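Local coordinates for protein phenylalanine hydroxylase (Colwellia psychrerythraea, PDB 2V27) that probably hydroxylates L-phenylalanine to L-tyrosine with tetrahydrobiopterin and molecular oxygen, as an iron-dependent monooxygenase of phenylalanine breakdown, at residues N133-M146 against V230-I244. Numbering follows the deposited sequence.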
loop_
_atom_site.group_PDB
_atom_site.type_symbol
_atom_site.label_atom_id
_atom_site.label_comp_id
_atom_site.label_asym_id
_atom_site.label_seq_id
_atom_site.Cartn_x
_atom_site.Cartn_y
_atom_site.Cartn_z
ATOM N N ASN B 133 -3.146 -4.642 31.823
ATOM C CA ASN B 133 -2.302 -3.561 32.302
ATOM C C ASN B 133 -3.201 -2.357 32.613
ATOM O O ASN B 133 -4.017 -1.922 31.771
ATOM C CB ASN B 133 -1.257 -3.229 31.219
ATOM C CG ASN B 133 -0.353 -2.028 31.557
ATOM O OD1 ASN B 133 0.842 -2.203 31.902
ATOM N ND2 ASN B 133 -0.878 -0.819 31.428
ATOM N N SER B 134 -3.054 -1.811 33.816
ATOM C CA SER B 134 -3.958 -0.745 34.267
ATOM C C SER B 134 -3.876 0.503 33.412
ATOM O O SER B 134 -4.901 1.074 33.070
ATOM C CB SER B 134 -3.640 -0.385 35.714
ATOM O OG SER B 134 -3.895 -1.512 36.518
ATOM N N SER B 135 -2.667 0.927 33.078
ATOM C CA SER B 135 -2.524 2.131 32.201
ATOM C C SER B 135 -3.182 1.930 30.828
ATOM O O SER B 135 -3.943 2.806 30.336
ATOM C CB SER B 135 -1.081 2.496 31.997
ATOM O OG SER B 135 -0.561 3.092 33.171
ATOM N N PHE B 136 -2.941 0.778 30.211
ATOM C CA PHE B 136 -3.458 0.543 28.854
ATOM C C PHE B 136 -4.997 0.388 28.918
ATOM O O PHE B 136 -5.737 0.947 28.107
ATOM C CB PHE B 136 -2.783 -0.694 28.274
ATOM C CG PHE B 136 -3.230 -1.048 26.840
ATOM C CD1 PHE B 136 -2.467 -0.634 25.742
ATOM C CD2 PHE B 136 -4.439 -1.771 26.591
ATOM C CE1 PHE B 136 -2.853 -1.004 24.415
ATOM C CE2 PHE B 136 -4.802 -2.147 25.295
ATOM C CZ PHE B 136 -4.026 -1.736 24.201
ATOM N N ALA B 137 -5.487 -0.430 29.866
ATOM C CA ALA B 137 -6.941 -0.611 30.082
ATOM C C ALA B 137 -7.673 0.718 30.365
ATOM O O ALA B 137 -8.721 1.013 29.763
ATOM C CB ALA B 137 -7.187 -1.642 31.228
ATOM N N ASN B 138 -7.123 1.518 31.276
ATOM C CA ASN B 138 -7.795 2.782 31.645
ATOM C C ASN B 138 -7.817 3.719 30.444
ATOM O O ASN B 138 -8.780 4.439 30.243
ATOM C CB ASN B 138 -7.177 3.467 32.864
ATOM C CG ASN B 138 -7.343 2.672 34.141
ATOM O OD1 ASN B 138 -8.236 1.812 34.267
ATOM N ND2 ASN B 138 -6.448 2.936 35.083
ATOM N N TYR B 139 -6.756 3.741 29.651
ATOM C CA TYR B 139 -6.708 4.580 28.451
ATOM C C TYR B 139 -7.790 4.118 27.449
ATOM O O TYR B 139 -8.500 4.953 26.867
ATOM C CB TYR B 139 -5.287 4.537 27.857
ATOM C CG TYR B 139 -5.201 5.110 26.457
ATOM C CD1 TYR B 139 -5.176 6.495 26.266
ATOM C CD2 TYR B 139 -5.160 4.268 25.338
ATOM C CE1 TYR B 139 -5.111 7.046 25.012
ATOM C CE2 TYR B 139 -5.100 4.794 24.051
ATOM C CZ TYR B 139 -5.096 6.169 23.880
ATOM O OH TYR B 139 -4.948 6.667 22.579
ATOM N N THR B 140 -7.934 2.811 27.266
ATOM C CA THR B 140 -8.927 2.278 26.367
ATOM C C THR B 140 -10.344 2.641 26.817
ATOM O O THR B 140 -11.220 2.990 25.993
ATOM C CB THR B 140 -8.710 0.768 26.186
ATOM O OG1 THR B 140 -7.346 0.520 25.801
ATOM C CG2 THR B 140 -9.633 0.172 25.155
ATOM N N GLU B 141 -10.597 2.516 28.111
ATOM C CA GLU B 141 -11.891 2.964 28.631
ATOM C C GLU B 141 -12.124 4.480 28.363
ATOM O O GLU B 141 -13.234 4.871 27.950
ATOM C CB GLU B 141 -11.934 2.676 30.133
ATOM C CG GLU B 141 -13.261 3.099 30.812
ATOM C CD GLU B 141 -13.201 2.968 32.321
ATOM O OE1 GLU B 141 -12.185 2.508 32.857
ATOM O OE2 GLU B 141 -14.227 3.287 32.978
ATOM N N ALA B 142 -11.124 5.290 28.638
ATOM C CA ALA B 142 -11.242 6.739 28.445
ATOM C C ALA B 142 -11.471 7.024 26.967
ATOM O O ALA B 142 -12.264 7.919 26.590
ATOM C CB ALA B 142 -9.997 7.443 28.927
ATOM N N TYR B 143 -10.824 6.259 26.076
ATOM C CA TYR B 143 -10.984 6.465 24.650
ATOM C C TYR B 143 -12.461 6.201 24.295
ATOM O O TYR B 143 -13.118 6.943 23.530
ATOM C CB TYR B 143 -10.011 5.550 23.882
ATOM C CG TYR B 143 -10.340 5.550 22.423
ATOM C CD1 TYR B 143 -9.785 6.537 21.570
ATOM C CD2 TYR B 143 -11.212 4.598 21.842
ATOM C CE1 TYR B 143 -10.083 6.586 20.198
ATOM C CE2 TYR B 143 -11.507 4.638 20.448
ATOM C CZ TYR B 143 -10.942 5.672 19.618
ATOM O OH TYR B 143 -11.236 5.763 18.293
ATOM N N GLY B 144 -13.020 5.106 24.835
ATOM C CA GLY B 144 -14.417 4.812 24.586
ATOM C C GLY B 144 -15.300 5.976 25.051
ATOM O O GLY B 144 -16.218 6.373 24.324
ATOM N N LYS B 145 -15.014 6.520 26.236
ATOM C CA LYS B 145 -15.803 7.668 26.715
ATOM C C LYS B 145 -15.681 8.896 25.791
ATOM O O LYS B 145 -16.646 9.634 25.643
ATOM C CB LYS B 145 -15.446 7.987 28.144
ATOM C CG LYS B 145 -15.952 6.904 29.083
ATOM C CD LYS B 145 -15.406 7.126 30.497
ATOM C CE LYS B 145 -15.960 6.100 31.506
ATOM N NZ LYS B 145 -15.274 6.140 32.871
ATOM N N MET B 146 -14.503 9.117 25.201
ATOM C CA MET B 146 -14.294 10.253 24.305
ATOM C C MET B 146 -15.251 10.233 23.115
ATOM O O MET B 146 -15.715 11.294 22.688
ATOM C CB MET B 146 -12.851 10.275 23.772
ATOM C CG MET B 146 -11.743 10.488 24.744
ATOM S SD MET B 146 -10.183 10.247 23.818
ATOM C CE MET B 146 -9.120 10.012 25.234
ATOM N N VAL B 230 4.333 2.256 28.301
ATOM C CA VAL B 230 2.858 2.202 28.191
ATOM C C VAL B 230 2.194 3.169 29.173
ATOM O O VAL B 230 1.147 3.740 28.859
ATOM C CB VAL B 230 2.406 0.743 28.385
ATOM C CG1 VAL B 230 0.864 0.654 28.481
ATOM C CG2 VAL B 230 2.893 -0.097 27.228
ATOM N N SER B 231 2.797 3.374 30.353
ATOM C CA SER B 231 2.140 4.267 31.296
ATOM C C SER B 231 2.168 5.726 30.816
ATOM O O SER B 231 1.448 6.563 31.390
ATOM C CB SER B 231 2.728 4.135 32.681
ATOM O OG SER B 231 4.084 4.503 32.652
ATOM N N ASP B 232 2.877 6.020 29.710
ATOM C CA ASP B 232 2.705 7.353 29.083
ATOM C C ASP B 232 1.267 7.640 28.608
ATOM O O ASP B 232 0.845 8.805 28.456
ATOM C CB ASP B 232 3.714 7.612 27.941
ATOM C CG ASP B 232 5.192 7.672 28.433
ATOM O OD1 ASP B 232 5.428 7.826 29.649
ATOM O OD2 ASP B 232 6.119 7.558 27.593
ATOM N N LEU B 233 0.496 6.583 28.400
ATOM C CA LEU B 233 -0.919 6.777 28.048
ATOM C C LEU B 233 -1.704 7.469 29.172
ATOM O O LEU B 233 -2.773 8.023 28.916
ATOM C CB LEU B 233 -1.594 5.437 27.678
ATOM C CG LEU B 233 -1.061 4.716 26.426
ATOM C CD1 LEU B 233 -1.571 3.237 26.383
ATOM C CD2 LEU B 233 -1.415 5.502 25.191
ATOM N N ASP B 234 -1.222 7.371 30.406
ATOM C CA ASP B 234 -1.882 8.103 31.512
ATOM C C ASP B 234 -2.141 9.574 31.203
ATOM O O ASP B 234 -3.211 10.086 31.540
ATOM C CB ASP B 234 -1.111 7.998 32.813
ATOM C CG ASP B 234 -0.990 6.590 33.322
ATOM O OD1 ASP B 234 -1.657 5.643 32.803
ATOM O OD2 ASP B 234 -0.168 6.421 34.256
ATOM N N GLU B 235 -1.193 10.245 30.547
ATOM C CA GLU B 235 -1.387 11.677 30.177
ATOM C C GLU B 235 -2.622 11.947 29.309
ATOM O O GLU B 235 -3.369 12.932 29.517
ATOM C CB GLU B 235 -0.137 12.280 29.518
ATOM C CG GLU B 235 -0.289 13.783 29.202
ATOM C CD GLU B 235 0.760 14.324 28.220
ATOM O OE1 GLU B 235 1.715 13.580 27.907
ATOM O OE2 GLU B 235 0.620 15.490 27.746
ATOM N N ILE B 236 -2.866 11.070 28.339
ATOM C CA ILE B 236 -4.056 11.201 27.488
ATOM C C ILE B 236 -5.340 10.774 28.239
ATOM O O ILE B 236 -6.400 11.382 28.123
ATOM C CB ILE B 236 -3.901 10.355 26.171
ATOM C CG1 ILE B 236 -2.520 10.543 25.500
ATOM C CG2 ILE B 236 -5.018 10.669 25.193
ATOM C CD1 ILE B 236 -1.954 11.992 25.473
ATOM N N ARG B 237 -5.231 9.717 29.020
ATOM C CA ARG B 237 -6.374 9.202 29.761
ATOM C C ARG B 237 -6.890 10.278 30.708
ATOM O O ARG B 237 -8.100 10.373 30.929
ATOM C CB ARG B 237 -5.979 7.939 30.529
ATOM C CG ARG B 237 -7.038 7.380 31.497
ATOM C CD ARG B 237 -6.289 6.746 32.644
ATOM N NE ARG B 237 -6.169 7.611 33.796
ATOM C CZ ARG B 237 -5.232 7.525 34.740
ATOM N NH1 ARG B 237 -4.256 6.624 34.693
ATOM N NH2 ARG B 237 -5.258 8.389 35.740
ATOM N N LYS B 238 -5.980 11.092 31.237
ATOM C CA LYS B 238 -6.368 12.075 32.244
ATOM C C LYS B 238 -7.129 13.281 31.702
ATOM O O LYS B 238 -7.772 13.999 32.496
ATOM C CB LYS B 238 -5.166 12.479 33.092
ATOM C CG LYS B 238 -4.787 11.381 34.100
ATOM C CD LYS B 238 -3.563 11.799 34.914
ATOM C CE LYS B 238 -2.903 10.644 35.652
ATOM N NZ LYS B 238 -1.461 10.954 35.829
ATOM N N PHE B 239 -7.064 13.531 30.386
ATOM C CA PHE B 239 -7.769 14.681 29.805
ATOM C C PHE B 239 -9.265 14.520 30.006
ATOM O O PHE B 239 -9.787 13.401 30.030
ATOM C CB PHE B 239 -7.510 14.820 28.305
ATOM C CG PHE B 239 -6.130 15.329 27.945
ATOM C CD1 PHE B 239 -5.410 14.735 26.907
ATOM C CD2 PHE B 239 -5.571 16.425 28.600
ATOM C CE1 PHE B 239 -4.148 15.189 26.547
ATOM C CE2 PHE B 239 -4.298 16.894 28.234
ATOM C CZ PHE B 239 -3.590 16.268 27.198
ATOM N N GLU B 240 -9.964 15.633 30.188
ATOM C CA GLU B 240 -11.409 15.590 30.060
ATOM C C GLU B 240 -11.755 15.476 28.562
ATOM O O GLU B 240 -10.939 15.841 27.688
ATOM C CB GLU B 240 -12.054 16.847 30.670
ATOM C CG GLU B 240 -11.607 17.190 32.123
ATOM C CD GLU B 240 -11.754 16.023 33.084
ATOM O OE1 GLU B 240 -12.885 15.496 33.200
ATOM N N VAL B 241 -12.962 14.991 28.267
ATOM C CA VAL B 241 -13.444 14.873 26.882
ATOM C C VAL B 241 -13.444 16.242 26.177
ATOM O O VAL B 241 -13.084 16.345 25.006
ATOM C CB VAL B 241 -14.850 14.233 26.838
ATOM C CG1 VAL B 241 -15.387 14.102 25.433
ATOM C CG2 VAL B 241 -14.806 12.858 27.486
ATOM N N ASP B 242 -13.840 17.305 26.886
ATOM C CA ASP B 242 -13.708 18.649 26.323
ATOM C C ASP B 242 -12.278 19.010 25.924
ATOM O O ASP B 242 -12.089 19.692 24.909
ATOM C CB ASP B 242 -14.225 19.709 27.309
ATOM C CG ASP B 242 -15.710 19.576 27.594
ATOM O OD1 ASP B 242 -16.449 18.980 26.768
ATOM O OD2 ASP B 242 -16.128 20.080 28.662
ATOM N N ASP B 243 -11.280 18.580 26.717
ATOM C CA ASP B 243 -9.864 18.841 26.383
ATOM C C ASP B 243 -9.510 18.141 25.073
ATOM O O ASP B 243 -8.869 18.721 24.196
ATOM C CB ASP B 243 -8.881 18.372 27.448
ATOM C CG ASP B 243 -9.076 19.057 28.796
ATOM O OD1 ASP B 243 -9.497 20.250 28.823
ATOM O OD2 ASP B 243 -8.789 18.389 29.820
ATOM N N ILE B 244 -9.923 16.878 24.939
ATOM C CA ILE B 244 -9.693 16.155 23.687
ATOM C C ILE B 244 -10.317 16.866 22.464
ATOM O O ILE B 244 -9.672 17.009 21.399
ATOM C CB ILE B 244 -10.169 14.664 23.791
ATOM C CG1 ILE B 244 -9.417 13.882 24.909
ATOM C CG2 ILE B 244 -10.123 13.968 22.439
ATOM C CD1 ILE B 244 -7.884 13.625 24.747
#
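Branched and apolar, Val-230 suits this buried start and lays CG1 3.9 Å from CB of Phe-136. Leu-233 crosses Tyr-139, its CD2 3.7 Å from the ring centroid and 2° off the normal, a CH-pi contact over one face, while CD1 lies between that ring and Phe-136. Asp-234 takes the hydroxyl of Ser-135, OG to OD1 2.8 Å, on the syn side; a short hydroxyl suits a spot where CA of Ser-135 and CA of Ser-231 are 5.2 Å apart, and OD1 also serves Arg-237 in a salt bridge. Ile-236, with CG2 anti to its backbone N, brings that methyl in plane to the ring edge, 3.6 Å from CE1 of Tyr-139, whose hydroxyl is hydrogen-bonded to Thr-165. Replaced by a leucine, Tyr-139 would lose ring and hydroxyl, which would probably leave Thr-165 without that partner and open a gap beside Ile-236. The bent aliphatic chain of Arg-237 runs over Asn-138 and small Ala-142. Val-241 packs on the backbone of Met-146, whose extended thioether reaches Ile-244, CE to CD1 3.8 Å. The axes of 134-146 and 233-237 cross at 29°, coming within 8.9 Å, in the largely helical aromatic amino acid hydroxylase fold, near the iron ligand His-127.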